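PDB 6KXD: ketosynthase from Streptomyces sp. MSC090213JE08, which probably catalyses the decarboxylative condensation of an acyl chain with malonyl-ACP, giving a 3-oxoacyl-ACP during assembly of the polyketide ishigamide. Local coordinates for residues A105-G110 with R147-I152; W66-P71 with A153-M158; E188-L193 with L240-S245; V11-G16 with D91-T96. One frame throughout, in Å; residues are numbered along the deposited sequence.

Contact 1. Residues A105-G110 with R147-I152; sequences AVITVG and RLSTVI
V109 CG2 and I152 CD1 meet tip to tip at 3.4 Å, tighter than an ordinary van der Waals contact. I152 also packs against I107: I107 CD1 lies 3.8 Å from I152 CG2, the side chains crossing obliquely, while I107 CG2 comes within 3.9 Å of I152 CD1. With chi1 of I107 at -61°, CG2 stands trans to the backbone N and CG1 beside it, which directs both branches at I152. The other methyl of V109, CG1, rests 4.2 Å from L148 CB, nearly at a right angle to that side chain. V109 CG2 also lies 3.9 Å from L148 O, a buried carbonyl that finds no polar partner in the model. Helix 147-156 here lies against one face of the mixed sheet in the thiolase-like fold; the short strand and helix axes approach to 7.5 Å at 140°. Such closeness fits the small S149 at the nearest CA pair, 5.6 Å from V109 CA to S149 CA. Further out, S149 OG is hydrogen-bonded to T165 OG1 on strand 161-166, and A78, V83 and A86 of helix 77-93 back L148, V151 and I152. R147 and T150 instead bond D363 of the other chain of the assembly.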
loop_
_atom_site.group_PDB
_atom_site.type_symbol
_atom_site.label_atom_id
_atom_site.label_comp_id
_atom_site.label_asym_id
_atom_site.label_seq_id
_atom_site.Cartn_x
_atom_site.Cartn_y
_atom_site.Cartn_z
ATOM N N ALA A 105 -12.699 9.543 -8.581
ATOM C CA ALA A 105 -12.876 8.511 -7.576
ATOM C C ALA A 105 -11.512 8.088 -7.084
ATOM O O ALA A 105 -10.477 8.286 -7.769
ATOM C CB ALA A 105 -13.610 7.339 -8.176
ATOM N N VAL A 106 -11.533 7.495 -5.897
ATOM C CA VAL A 106 -10.391 6.857 -5.397
ATOM C C VAL A 106 -10.678 5.349 -5.458
ATOM O O VAL A 106 -11.747 4.920 -5.072
ATOM C CB VAL A 106 -10.042 7.361 -3.984
ATOM C CG1 VAL A 106 -9.092 6.421 -3.257
ATOM C CG2 VAL A 106 -9.458 8.758 -4.033
ATOM N N ILE A 107 -9.687 4.578 -5.919
ATOM C CA ILE A 107 -9.714 3.130 -5.876
ATOM C C ILE A 107 -8.480 2.704 -5.100
ATOM O O ILE A 107 -7.395 2.955 -5.535
ATOM C CB ILE A 107 -9.706 2.526 -7.281
ATOM C CG1 ILE A 107 -10.929 2.950 -8.090
ATOM C CG2 ILE A 107 -9.554 1.011 -7.200
ATOM C CD1 ILE A 107 -10.891 2.445 -9.515
ATOM N N THR A 108 -8.693 2.108 -3.949
ATOM C CA THR A 108 -7.587 1.789 -3.072
ATOM C C THR A 108 -7.825 0.368 -2.576
ATOM O O THR A 108 -8.868 0.085 -1.971
ATOM C CB THR A 108 -7.411 2.895 -2.031
ATOM O OG1 THR A 108 -6.378 2.512 -1.125
ATOM C CG2 THR A 108 -8.686 3.179 -1.289
ATOM N N VAL A 109 -6.900 -0.497 -3.009
ATOM C CA VAL A 109 -6.903 -1.894 -2.776
ATOM C C VAL A 109 -5.691 -2.206 -1.910
ATOM O O VAL A 109 -4.575 -1.919 -2.271
ATOM C CB VAL A 109 -6.843 -2.718 -4.067
ATOM C CG1 VAL A 109 -6.836 -4.193 -3.732
ATOM C CG2 VAL A 109 -8.009 -2.393 -4.987
ATOM N N GLY A 110 -5.956 -2.868 -0.802
ATOM C CA GLY A 110 -4.916 -3.340 0.072
ATOM C C GLY A 110 -4.410 -4.686 -0.382
ATOM O O GLY A 110 -5.160 -5.466 -0.940
ATOM N N ARG A 147 -0.749 -2.596 -9.715
ATOM C CA ARG A 147 -1.687 -3.068 -10.708
ATOM C C ARG A 147 -3.047 -3.486 -10.114
ATOM O O ARG A 147 -4.054 -3.375 -10.788
ATOM C CB ARG A 147 -0.963 -4.128 -11.542
ATOM C CG ARG A 147 -1.872 -4.800 -12.552
ATOM C CD ARG A 147 -1.093 -5.819 -13.369
ATOM N NE ARG A 147 -0.192 -5.111 -14.239
ATOM C CZ ARG A 147 -0.247 -5.088 -15.548
ATOM N NH1 ARG A 147 -1.100 -5.861 -16.195
ATOM N NH2 ARG A 147 0.620 -4.331 -16.193
ATOM N N LEU A 148 -3.114 -3.948 -8.853
ATOM C CA LEU A 148 -4.331 -4.375 -8.273
ATOM C C LEU A 148 -5.384 -3.277 -8.287
ATOM O O LEU A 148 -6.572 -3.582 -8.356
ATOM C CB LEU A 148 -4.117 -4.793 -6.821
ATOM C CG LEU A 148 -3.155 -5.954 -6.597
ATOM C CD1 LEU A 148 -3.122 -6.309 -5.119
ATOM C CD2 LEU A 148 -3.553 -7.156 -7.427
ATOM N N SER A 149 -4.942 -2.016 -8.164
ATOM C CA SER A 149 -5.821 -0.876 -8.148
ATOM C C SER A 149 -6.159 -0.427 -9.552
ATOM O O SER A 149 -7.314 -0.166 -9.823
ATOM C CB SER A 149 -5.188 0.259 -7.316
ATOM O OG SER A 149 -5.477 -0.021 -5.969
ATOM N N THR A 150 -5.147 -0.356 -10.399
ATOM C CA THR A 150 -5.305 0.186 -11.752
ATOM C C THR A 150 -6.197 -0.730 -12.606
ATOM O O THR A 150 -6.971 -0.233 -13.428
ATOM C CB THR A 150 -3.973 0.439 -12.460
ATOM O OG1 THR A 150 -3.219 -0.767 -12.633
ATOM C CG2 THR A 150 -3.172 1.512 -11.748
ATOM N N VAL A 151 -6.132 -2.055 -12.416
ATOM C CA VAL A 151 -6.971 -2.929 -13.264
ATOM C C VAL A 151 -8.456 -2.717 -12.981
ATOM O O VAL A 151 -9.251 -2.987 -13.867
ATOM C CB VAL A 151 -6.642 -4.422 -13.144
ATOM C CG1 VAL A 151 -5.332 -4.753 -13.808
ATOM C CG2 VAL A 151 -6.709 -4.877 -11.695
ATOM N N ILE A 152 -8.830 -2.384 -11.742
ATOM C CA ILE A 152 -10.189 -2.082 -11.415
ATOM C C ILE A 152 -10.628 -0.890 -12.258
ATOM O O ILE A 152 -11.745 -0.902 -12.777
ATOM C CB ILE A 152 -10.404 -1.788 -9.939
ATOM C CG1 ILE A 152 -10.145 -3.055 -9.118
ATOM C CG2 ILE A 152 -11.788 -1.198 -9.724
ATOM C CD1 ILE A 152 -10.084 -2.841 -7.663
#

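Contact 2. Residues W66-P71 with A153-M158; sequences WIHHVP and ARELRM
The backbone of H68-V70 curls past the end of helix 147-156, the closest CA pair being H69 and E155 at 5.3 Å. A Schellman motif finishes the helix: R157 adopts a positive phi, and M158 N bonds back to A153 O at 2.8 Å. Just before that turn, E155 extends CG trans to its backbone N (chi1 176°), then bends at chi2 (65°), bringing its carboxylate up to three consecutive amides. H68 N reaches OE2 of E155 at 2.7 Å, on the syn side though tilted out of the carboxylate plane. OE1 of E155 takes two donors, H69 N through its syn lone pair at 2.8 Å and V70 N nearly along the C-O bond direction at 3.0 Å. R87 adds a salt bridge to OE2, so the buried charge has a cationic mate as well as the amides. An alanine in place of E155 would probably leave R87 without this mate and the H68, H69 and V70 amides without their acceptor, so that the H68-V70 turn is less firmly held. Nearby, V70 CG2 touches R154 CB at 3.7 Å, and V70 CG1 lies over one face of the R154 guanidinium, whose NH2 pairs with D74. H69 donates from ND1, which therefore carries a proton, to E155 O at 2.9 Å, an almost straight bond (168°) lying in the imidazole plane.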
loop_
_atom_site.group_PDB
_atom_site.type_symbol
_atom_site.label_atom_id
_atom_site.label_comp_id
_atom_site.label_asym_id
_atom_site.label_seq_id
_atom_site.Cartn_x
_atom_site.Cartn_y
_atom_site.Cartn_z
ATOM N N TRP A 66 -17.549 -11.860 -13.865
ATOM C CA TRP A 66 -17.313 -10.529 -13.308
ATOM C C TRP A 66 -16.493 -9.644 -14.245
ATOM O O TRP A 66 -16.687 -8.405 -14.275
ATOM C CB TRP A 66 -16.579 -10.689 -11.977
ATOM C CG TRP A 66 -17.063 -11.870 -11.189
ATOM C CD1 TRP A 66 -16.430 -13.065 -10.988
ATOM C CD2 TRP A 66 -18.312 -11.956 -10.502
ATOM N NE1 TRP A 66 -17.186 -13.884 -10.192
ATOM C CE2 TRP A 66 -18.361 -13.239 -9.906
ATOM C CE3 TRP A 66 -19.390 -11.078 -10.344
ATOM C CZ2 TRP A 66 -19.448 -13.648 -9.139
ATOM C CZ3 TRP A 66 -20.475 -11.498 -9.610
ATOM C CH2 TRP A 66 -20.500 -12.764 -9.020
ATOM N N ILE A 67 -15.538 -10.277 -14.931
ATOM C CA ILE A 67 -14.507 -9.585 -15.665
ATOM C C ILE A 67 -14.837 -9.658 -17.151
ATOM O O ILE A 67 -14.993 -10.748 -17.709
ATOM C CB ILE A 67 -13.120 -10.159 -15.370
ATOM C CG1 ILE A 67 -12.849 -10.104 -13.865
ATOM C CG2 ILE A 67 -12.053 -9.407 -16.137
ATOM C CD1 ILE A 67 -11.585 -10.783 -13.464
ATOM N N HIS A 68 -14.938 -8.470 -17.748
ATOM C CA HIS A 68 -15.454 -8.333 -19.115
ATOM C C HIS A 68 -14.424 -7.723 -20.053
ATOM O O HIS A 68 -14.407 -8.070 -21.277
ATOM C CB HIS A 68 -16.731 -7.489 -19.085
ATOM C CG HIS A 68 -17.870 -8.169 -18.425
ATOM N ND1 HIS A 68 -18.659 -9.092 -19.093
ATOM C CD2 HIS A 68 -18.381 -8.041 -17.186
ATOM C CE1 HIS A 68 -19.578 -9.540 -18.270
ATOM N NE2 HIS A 68 -19.425 -8.913 -17.099
ATOM N N HIS A 69 -13.622 -6.773 -19.536
ATOM C CA HIS A 69 -12.859 -5.869 -20.351
ATOM C C HIS A 69 -11.377 -6.164 -20.280
ATOM O O HIS A 69 -10.726 -6.040 -21.231
ATOM C CB HIS A 69 -13.087 -4.412 -19.949
ATOM C CG HIS A 69 -14.479 -3.997 -20.192
ATOM N ND1 HIS A 69 -15.245 -3.336 -19.251
ATOM C CD2 HIS A 69 -15.250 -4.175 -21.284
ATOM C CE1 HIS A 69 -16.428 -3.098 -19.771
ATOM N NE2 HIS A 69 -16.465 -3.629 -21.002
ATOM N N VAL A 70 -10.871 -6.457 -19.078
ATOM C CA VAL A 70 -9.481 -6.627 -18.889
ATOM C C VAL A 70 -9.152 -8.071 -19.253
ATOM O O VAL A 70 -9.717 -8.983 -18.669
ATOM C CB VAL A 70 -9.104 -6.323 -17.425
ATOM C CG1 VAL A 70 -7.631 -6.594 -17.207
ATOM C CG2 VAL A 70 -9.449 -4.889 -17.058
ATOM N N PRO A 71 -8.195 -8.352 -20.155
ATOM C CA PRO A 71 -7.755 -9.723 -20.372
ATOM C C PRO A 71 -7.267 -10.336 -19.061
ATOM O O PRO A 71 -6.551 -9.672 -18.328
ATOM C CB PRO A 71 -6.581 -9.605 -21.333
ATOM C CG PRO A 71 -6.801 -8.280 -22.024
ATOM C CD PRO A 71 -7.493 -7.406 -21.013
ATOM N N ALA A 153 -9.765 0.128 -12.326
ATOM C CA ALA A 153 -10.139 1.321 -13.075
ATOM C C ALA A 153 -10.341 0.913 -14.536
ATOM O O ALA A 153 -11.267 1.405 -15.242
ATOM C CB ALA A 153 -9.127 2.425 -12.933
ATOM N N ARG A 154 -9.438 0.066 -15.013
ATOM C CA ARG A 154 -9.490 -0.421 -16.387
ATOM C C ARG A 154 -10.813 -1.142 -16.645
ATOM O O ARG A 154 -11.498 -0.884 -17.641
ATOM C CB ARG A 154 -8.309 -1.345 -16.682
ATOM C CG ARG A 154 -7.003 -0.599 -16.869
ATOM C CD ARG A 154 -5.891 -1.523 -17.289
ATOM N NE ARG A 154 -6.176 -2.171 -18.552
ATOM C CZ ARG A 154 -5.545 -3.270 -18.973
ATOM N NH1 ARG A 154 -4.547 -3.753 -18.257
ATOM N NH2 ARG A 154 -5.907 -3.857 -20.102
ATOM N N GLU A 155 -11.138 -2.088 -15.788
ATOM C CA GLU A 155 -12.355 -2.905 -15.961
ATOM C C GLU A 155 -13.638 -2.051 -15.870
ATOM O O GLU A 155 -14.600 -2.263 -16.631
ATOM C CB GLU A 155 -12.360 -3.992 -14.901
ATOM C CG GLU A 155 -13.605 -4.836 -14.922
ATOM C CD GLU A 155 -13.823 -5.671 -16.179
ATOM O OE1 GLU A 155 -12.876 -5.823 -16.976
ATOM O OE2 GLU A 155 -14.972 -6.170 -16.348
ATOM N N LEU A 156 -13.672 -1.074 -14.956
ATOM C CA LEU A 156 -14.870 -0.300 -14.764
ATOM C C LEU A 156 -14.886 0.959 -15.648
ATOM O O LEU A 156 -15.864 1.736 -15.567
ATOM C CB LEU A 156 -15.037 0.023 -13.284
ATOM C CG LEU A 156 -15.172 -1.224 -12.413
ATOM C CD1 LEU A 156 -15.302 -0.839 -10.960
ATOM C CD2 LEU A 156 -16.342 -2.066 -12.874
ATOM N N ARG A 157 -13.839 1.142 -16.460
ATOM C CA ARG A 157 -13.717 2.229 -17.420
ATOM C C ARG A 157 -13.730 3.580 -16.710
ATOM O O ARG A 157 -14.449 4.492 -17.094
ATOM C CB ARG A 157 -14.850 2.104 -18.447
ATOM C CG ARG A 157 -14.793 0.803 -19.232
ATOM C CD ARG A 157 -13.585 0.741 -20.131
ATOM N NE ARG A 157 -13.594 1.829 -21.096
ATOM C CZ ARG A 157 -12.546 2.217 -21.814
ATOM N NH1 ARG A 157 -11.392 1.569 -21.714
ATOM N NH2 ARG A 157 -12.657 3.270 -22.610
ATOM N N MET A 158 -12.907 3.684 -15.668
ATOM C CA MET A 158 -12.814 4.851 -14.854
ATOM C C MET A 158 -11.418 5.439 -14.985
ATOM O O MET A 158 -10.479 4.996 -14.319
ATOM C CB MET A 158 -13.062 4.499 -13.399
ATOM C CG MET A 158 -14.426 3.947 -13.143
ATOM S SD MET A 158 -14.629 3.279 -11.483
ATOM C CE MET A 158 -14.597 4.804 -10.539
#

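Contact 3. Residues E188-L193 with L240-S245; sequences EVDIAL and LESLES
An antiparallel strand pair running straight into a helix N-cap defines this contact, within the mixed sheet of the thiolase-like fold. A192 and L240 form the hydrogen-bonded pair, with L240 N to A192 O at 2.8 Å and A192 N to L240 O at 2.9 Å; their CB atoms share one face of the sheet. On the other face, I191 and E241 lie side by side, CG1 of I191 being 4.1 Å from CG of E241. One further bond, S242 N to D190 O at 3.0 Å, carries the pairing up to the cap. With chi1 at 69°, S242 OG lies between its own backbone N and carbonyl carbon, where it accepts from S245 N at 3.0 Å and donates to D190 OD2 at 3.2 Å. The latter bond arrives from above the carboxylate plane, 62° out of it. An alanine at S242 would probably leave S245 N uncapped and D190 OD2 without this donor. S245 OG donates to the anti lone pair of E241 OE2, 3.1 Å away; E241 also pairs with R249 and R103. Strands 105-110 and 10-19 flank the two strands, while I184 of helix 172-185 packs on A192, L240 and S242.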
loop_
_atom_site.group_PDB
_atom_site.type_symbol
_atom_site.label_atom_id
_atom_site.label_comp_id
_atom_site.label_asym_id
_atom_site.label_seq_id
_atom_site.Cartn_x
_atom_site.Cartn_y
_atom_site.Cartn_z
ATOM N N GLU A 188 -12.823 16.113 -2.069
ATOM C CA GLU A 188 -12.204 16.045 -3.393
ATOM C C GLU A 188 -12.818 14.961 -4.285
ATOM O O GLU A 188 -12.711 15.041 -5.505
ATOM C CB GLU A 188 -10.701 15.848 -3.231
ATOM C CG GLU A 188 -10.002 17.109 -2.767
ATOM C CD GLU A 188 -8.606 16.889 -2.223
ATOM O OE1 GLU A 188 -7.994 15.855 -2.546
ATOM O OE2 GLU A 188 -8.131 17.773 -1.470
ATOM N N VAL A 189 -13.432 13.938 -3.678
ATOM C CA VAL A 189 -14.113 12.912 -4.394
ATOM C C VAL A 189 -15.350 12.566 -3.593
ATOM O O VAL A 189 -15.367 12.788 -2.401
ATOM C CB VAL A 189 -13.240 11.654 -4.604
ATOM C CG1 VAL A 189 -12.004 11.973 -5.439
ATOM C CG2 VAL A 189 -12.871 11.003 -3.280
ATOM N N ASP A 190 -16.351 12.016 -4.278
ATOM C CA ASP A 190 -17.603 11.657 -3.680
ATOM C C ASP A 190 -17.726 10.139 -3.634
ATOM O O ASP A 190 -18.697 9.600 -3.107
ATOM C CB ASP A 190 -18.767 12.300 -4.439
ATOM C CG ASP A 190 -19.020 13.730 -4.001
ATOM O OD1 ASP A 190 -18.033 14.485 -3.874
ATOM O OD2 ASP A 190 -20.199 14.079 -3.767
ATOM N N ILE A 191 -16.740 9.445 -4.193
ATOM C CA ILE A 191 -16.817 8.008 -4.277
ATOM C C ILE A 191 -15.418 7.398 -4.173
ATOM O O ILE A 191 -14.438 7.936 -4.680
ATOM C CB ILE A 191 -17.510 7.552 -5.571
ATOM C CG1 ILE A 191 -17.797 6.051 -5.544
ATOM C CG2 ILE A 191 -16.697 7.930 -6.780
ATOM C CD1 ILE A 191 -18.764 5.623 -6.605
ATOM N N ALA A 192 -15.373 6.262 -3.491
ATOM C CA ALA A 192 -14.144 5.501 -3.278
ATOM C C ALA A 192 -14.490 4.002 -3.292
ATOM O O ALA A 192 -15.449 3.574 -2.645
ATOM C CB ALA A 192 -13.566 5.917 -1.962
ATOM N N LEU A 193 -13.777 3.238 -4.110
ATOM C CA LEU A 193 -13.805 1.800 -4.098
ATOM C C LEU A 193 -12.589 1.333 -3.307
ATOM O O LEU A 193 -11.456 1.479 -3.754
ATOM C CB LEU A 193 -13.752 1.240 -5.523
ATOM C CG LEU A 193 -14.734 1.887 -6.504
ATOM C CD1 LEU A 193 -14.678 1.201 -7.867
ATOM C CD2 LEU A 193 -16.126 1.857 -5.920
ATOM N N LEU A 240 -17.642 3.290 -0.957
ATOM C CA LEU A 240 -17.826 4.384 -0.072
ATOM C C LEU A 240 -18.326 5.566 -0.899
ATOM O O LEU A 240 -17.829 5.787 -2.003
ATOM C CB LEU A 240 -16.513 4.793 0.599
ATOM C CG LEU A 240 -16.088 3.966 1.806
ATOM C CD1 LEU A 240 -15.722 2.559 1.389
ATOM C CD2 LEU A 240 -14.917 4.641 2.506
ATOM N N GLU A 241 -19.230 6.344 -0.319
ATOM C CA GLU A 241 -19.842 7.478 -1.009
ATOM C C GLU A 241 -20.177 8.559 -0.007
ATOM O O GLU A 241 -20.506 8.244 1.131
ATOM C CB GLU A 241 -21.151 7.057 -1.673
ATOM C CG GLU A 241 -20.986 6.463 -3.049
ATOM C CD GLU A 241 -22.314 6.254 -3.772
ATOM O OE1 GLU A 241 -22.788 5.095 -3.796
ATOM O OE2 GLU A 241 -22.867 7.250 -4.313
ATOM N N SER A 242 -20.075 9.823 -0.424
ATOM C CA SER A 242 -20.536 10.896 0.456
ATOM C C SER A 242 -22.017 10.638 0.726
ATOM O O SER A 242 -22.706 10.136 -0.155
ATOM C CB SER A 242 -20.318 12.256 -0.130
ATOM O OG SER A 242 -21.173 12.462 -1.235
ATOM N N LEU A 243 -22.474 10.898 1.955
ATOM C CA LEU A 243 -23.921 10.795 2.225
ATOM C C LEU A 243 -24.713 11.585 1.169
ATOM O O LEU A 243 -25.695 11.092 0.647
ATOM C CB LEU A 243 -24.232 11.300 3.634
ATOM C CG LEU A 243 -25.718 11.254 4.005
ATOM C CD1 LEU A 243 -26.246 9.831 3.883
ATOM C CD2 LEU A 243 -25.949 11.798 5.410
ATOM N N GLU A 244 -24.269 12.812 0.872
ATOM C CA GLU A 244 -24.898 13.673 -0.125
ATOM C C GLU A 244 -25.144 12.900 -1.418
ATOM O O GLU A 244 -26.228 12.936 -1.967
ATOM C CB GLU A 244 -23.987 14.830 -0.524
ATOM C CG GLU A 244 -24.068 16.054 0.354
ATOM C CD GLU A 244 -22.961 17.040 0.014
ATOM O OE1 GLU A 244 -23.232 17.985 -0.764
ATOM O OE2 GLU A 244 -21.816 16.835 0.497
ATOM N N SER A 245 -24.079 12.264 -1.921
ATOM C CA SER A 245 -24.068 11.596 -3.213
ATOM C C SER A 245 -24.932 10.327 -3.194
ATOM O O SER A 245 -25.525 9.959 -4.179
ATOM C CB SER A 245 -22.655 11.250 -3.603
ATOM O OG SER A 245 -22.670 10.322 -4.674
#

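Contact 4. Residues V11-G16 with D91-T96; sequences VLTGFG and DDAGLT
G14 and A93 bring strand 10-19 and the end of helix 77-93 together, their CA atoms just 4.0 Å apart. In the tight part the strand offers mainly backbone, and the helix meets it with the A93 methyl and the D92 side chain. A93 CB sits 3.8 Å from G14 CA, and a CB built onto G14 would clash with that methyl, so a side chain at G14 would probably not fit without the backbone moving. T13 leaves extended geometry (psi -12°), and its carbonyl O receives a CA-H...O contact from A93 CA at 3.1 Å. T13 O and D92 O also approach to 3.4 Å as two acceptors; R252 bonds D92 O and, weakly, T13 O. Beside them, D92 turns CG trans to its backbone N (chi1 -172°), carrying the carboxylate toward the strand. D92 OD2 accepts from F15 N at 2.9 Å with an angle of 154°, on the anti side and tilted out of the carboxylate plane; the same oxygen lies 3.2 Å from G14 CA, and D92 CB rests 3.4 Å from F15 O. H254 NE2 is also hydrogen-bonded to D92 OD2, so this oxygen has two partners, and the H254 ring stacks on F15. The loose side lies where the helix ends. G94, with positive phi, forms a Schellman motif and bonds back through its N to D91 O at 2.9 Å; D91, G94 and T96 are exposed. R249 bonds A93 O. The two arginines thus probably offset the negative end of the helix dipole, and the F15 amide and H254 would be expected to favour a charged D92 carboxylate.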
loop_
_atom_site.group_PDB
_atom_site.type_symbol
_atom_site.label_atom_id
_atom_site.label_comp_id
_atom_site.label_asym_id
_atom_site.label_seq_id
_atom_site.Cartn_x
_atom_site.Cartn_y
_atom_site.Cartn_z
ATOM N N VAL A 11 -20.804 6.795 3.600
ATOM C CA VAL A 11 -21.635 5.633 3.753
ATOM C C VAL A 11 -21.200 4.536 2.785
ATOM O O VAL A 11 -20.622 4.799 1.743
ATOM C CB VAL A 11 -23.120 6.010 3.573
ATOM C CG1 VAL A 11 -23.622 6.808 4.777
ATOM C CG2 VAL A 11 -23.372 6.774 2.277
ATOM N N LEU A 12 -21.482 3.298 3.196
ATOM C CA LEU A 12 -21.203 2.117 2.443
ATOM C C LEU A 12 -22.438 1.766 1.635
ATOM O O LEU A 12 -23.402 1.251 2.208
ATOM C CB LEU A 12 -20.846 0.963 3.384
ATOM C CG LEU A 12 -19.539 1.151 4.161
ATOM C CD1 LEU A 12 -19.329 0.075 5.214
ATOM C CD2 LEU A 12 -18.353 1.175 3.206
ATOM N N THR A 13 -22.352 1.968 0.321
ATOM C CA THR A 13 -23.454 1.700 -0.584
ATOM C C THR A 13 -23.279 0.401 -1.368
ATOM O O THR A 13 -24.226 -0.039 -2.017
ATOM C CB THR A 13 -23.643 2.879 -1.535
ATOM O OG1 THR A 13 -22.391 3.119 -2.171
ATOM C CG2 THR A 13 -24.090 4.120 -0.798
ATOM N N GLY A 14 -22.092 -0.216 -1.352
ATOM C CA GLY A 14 -21.908 -1.463 -2.088
ATOM C C GLY A 14 -20.826 -2.323 -1.468
ATOM O O GLY A 14 -19.856 -1.797 -0.932
ATOM N N PHE A 15 -21.042 -3.637 -1.500
ATOM C CA PHE A 15 -20.093 -4.625 -1.052
ATOM C C PHE A 15 -19.878 -5.644 -2.150
ATOM O O PHE A 15 -20.839 -6.168 -2.727
ATOM C CB PHE A 15 -20.588 -5.410 0.169
ATOM C CG PHE A 15 -20.823 -4.609 1.425
ATOM C CD1 PHE A 15 -20.013 -3.537 1.755
ATOM C CD2 PHE A 15 -21.823 -4.975 2.318
ATOM C CE1 PHE A 15 -20.217 -2.827 2.926
ATOM C CE2 PHE A 15 -22.010 -4.280 3.500
ATOM C CZ PHE A 15 -21.209 -3.203 3.802
ATOM N N GLY A 16 -18.614 -5.922 -2.428
ATOM C CA GLY A 16 -18.241 -6.973 -3.291
ATOM C C GLY A 16 -17.347 -7.933 -2.543
ATOM O O GLY A 16 -16.405 -7.488 -1.906
ATOM N N ASP A 91 -21.982 -3.177 -8.766
ATOM C CA ASP A 91 -23.309 -3.825 -8.985
ATOM C C ASP A 91 -24.163 -3.613 -7.728
ATOM O O ASP A 91 -25.268 -3.046 -7.786
ATOM C CB ASP A 91 -23.138 -5.297 -9.384
ATOM C CG ASP A 91 -22.590 -5.478 -10.791
ATOM O OD1 ASP A 91 -22.556 -4.485 -11.525
ATOM O OD2 ASP A 91 -22.186 -6.605 -11.136
ATOM N N ASP A 92 -23.617 -4.023 -6.581
ATOM C CA ASP A 92 -24.304 -3.981 -5.303
ATOM C C ASP A 92 -24.649 -2.542 -4.936
ATOM O O ASP A 92 -25.579 -2.313 -4.182
ATOM C CB ASP A 92 -23.457 -4.596 -4.184
ATOM C CG ASP A 92 -24.206 -4.758 -2.872
ATOM O OD1 ASP A 92 -25.155 -5.577 -2.833
ATOM O OD2 ASP A 92 -23.841 -4.065 -1.908
ATOM N N ALA A 93 -23.897 -1.564 -5.454
ATOM C CA ALA A 93 -24.181 -0.189 -5.103
ATOM C C ALA A 93 -25.227 0.419 -6.056
ATOM O O ALA A 93 -25.672 1.514 -5.800
ATOM C CB ALA A 93 -22.918 0.626 -5.107
ATOM N N GLY A 94 -25.564 -0.277 -7.145
ATOM C CA GLY A 94 -26.491 0.247 -8.174
ATOM C C GLY A 94 -25.786 1.203 -9.118
ATOM O O GLY A 94 -26.401 2.064 -9.734
ATOM N N LEU A 95 -24.463 1.055 -9.216
ATOM C CA LEU A 95 -23.619 1.945 -9.988
ATOM C C LEU A 95 -23.216 1.180 -11.235
ATOM O O LEU A 95 -22.791 0.043 -11.155
ATOM C CB LEU A 95 -22.352 2.323 -9.199
ATOM C CG LEU A 95 -22.493 3.444 -8.173
ATOM C CD1 LEU A 95 -21.239 3.587 -7.328
ATOM C CD2 LEU A 95 -22.796 4.756 -8.867
ATOM N N THR A 96 -23.332 1.816 -12.387
ATOM C CA THR A 96 -22.876 1.174 -13.593
ATOM C C THR A 96 -21.585 1.870 -14.039
ATOM O O THR A 96 -21.187 2.893 -13.464
ATOM C CB THR A 96 -23.987 1.182 -14.647
ATOM O OG1 THR A 96 -23.482 0.422 -15.744
ATOM C CG2 THR A 96 -24.390 2.582 -15.051
#

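Contacts 1, 3 and 4 all reach the mixed sheet, whereas contact 2 joins a loop to the end of helix 147-156, which it shares with contact 1, their centres about 11 Å apart. Contact 2 also touches contact 3, L156 CD1 packing on L193 CD1 at 3.8 Å. Contact 1 joins contact 3 through neighbouring strands, V106 O probably accepting from L193 N at 2.8 Å. Contact 3 joins contact 4, centres again about 11 Å apart, where E241 OE1 meets T13 OG1 at 2.6 Å. Contacts 1 and 4 stay about 9 Å apart at their nearest atoms. Along the chain, contacts 2 and 4 interleave. All four belong to the N-terminal ketosynthase scaffold.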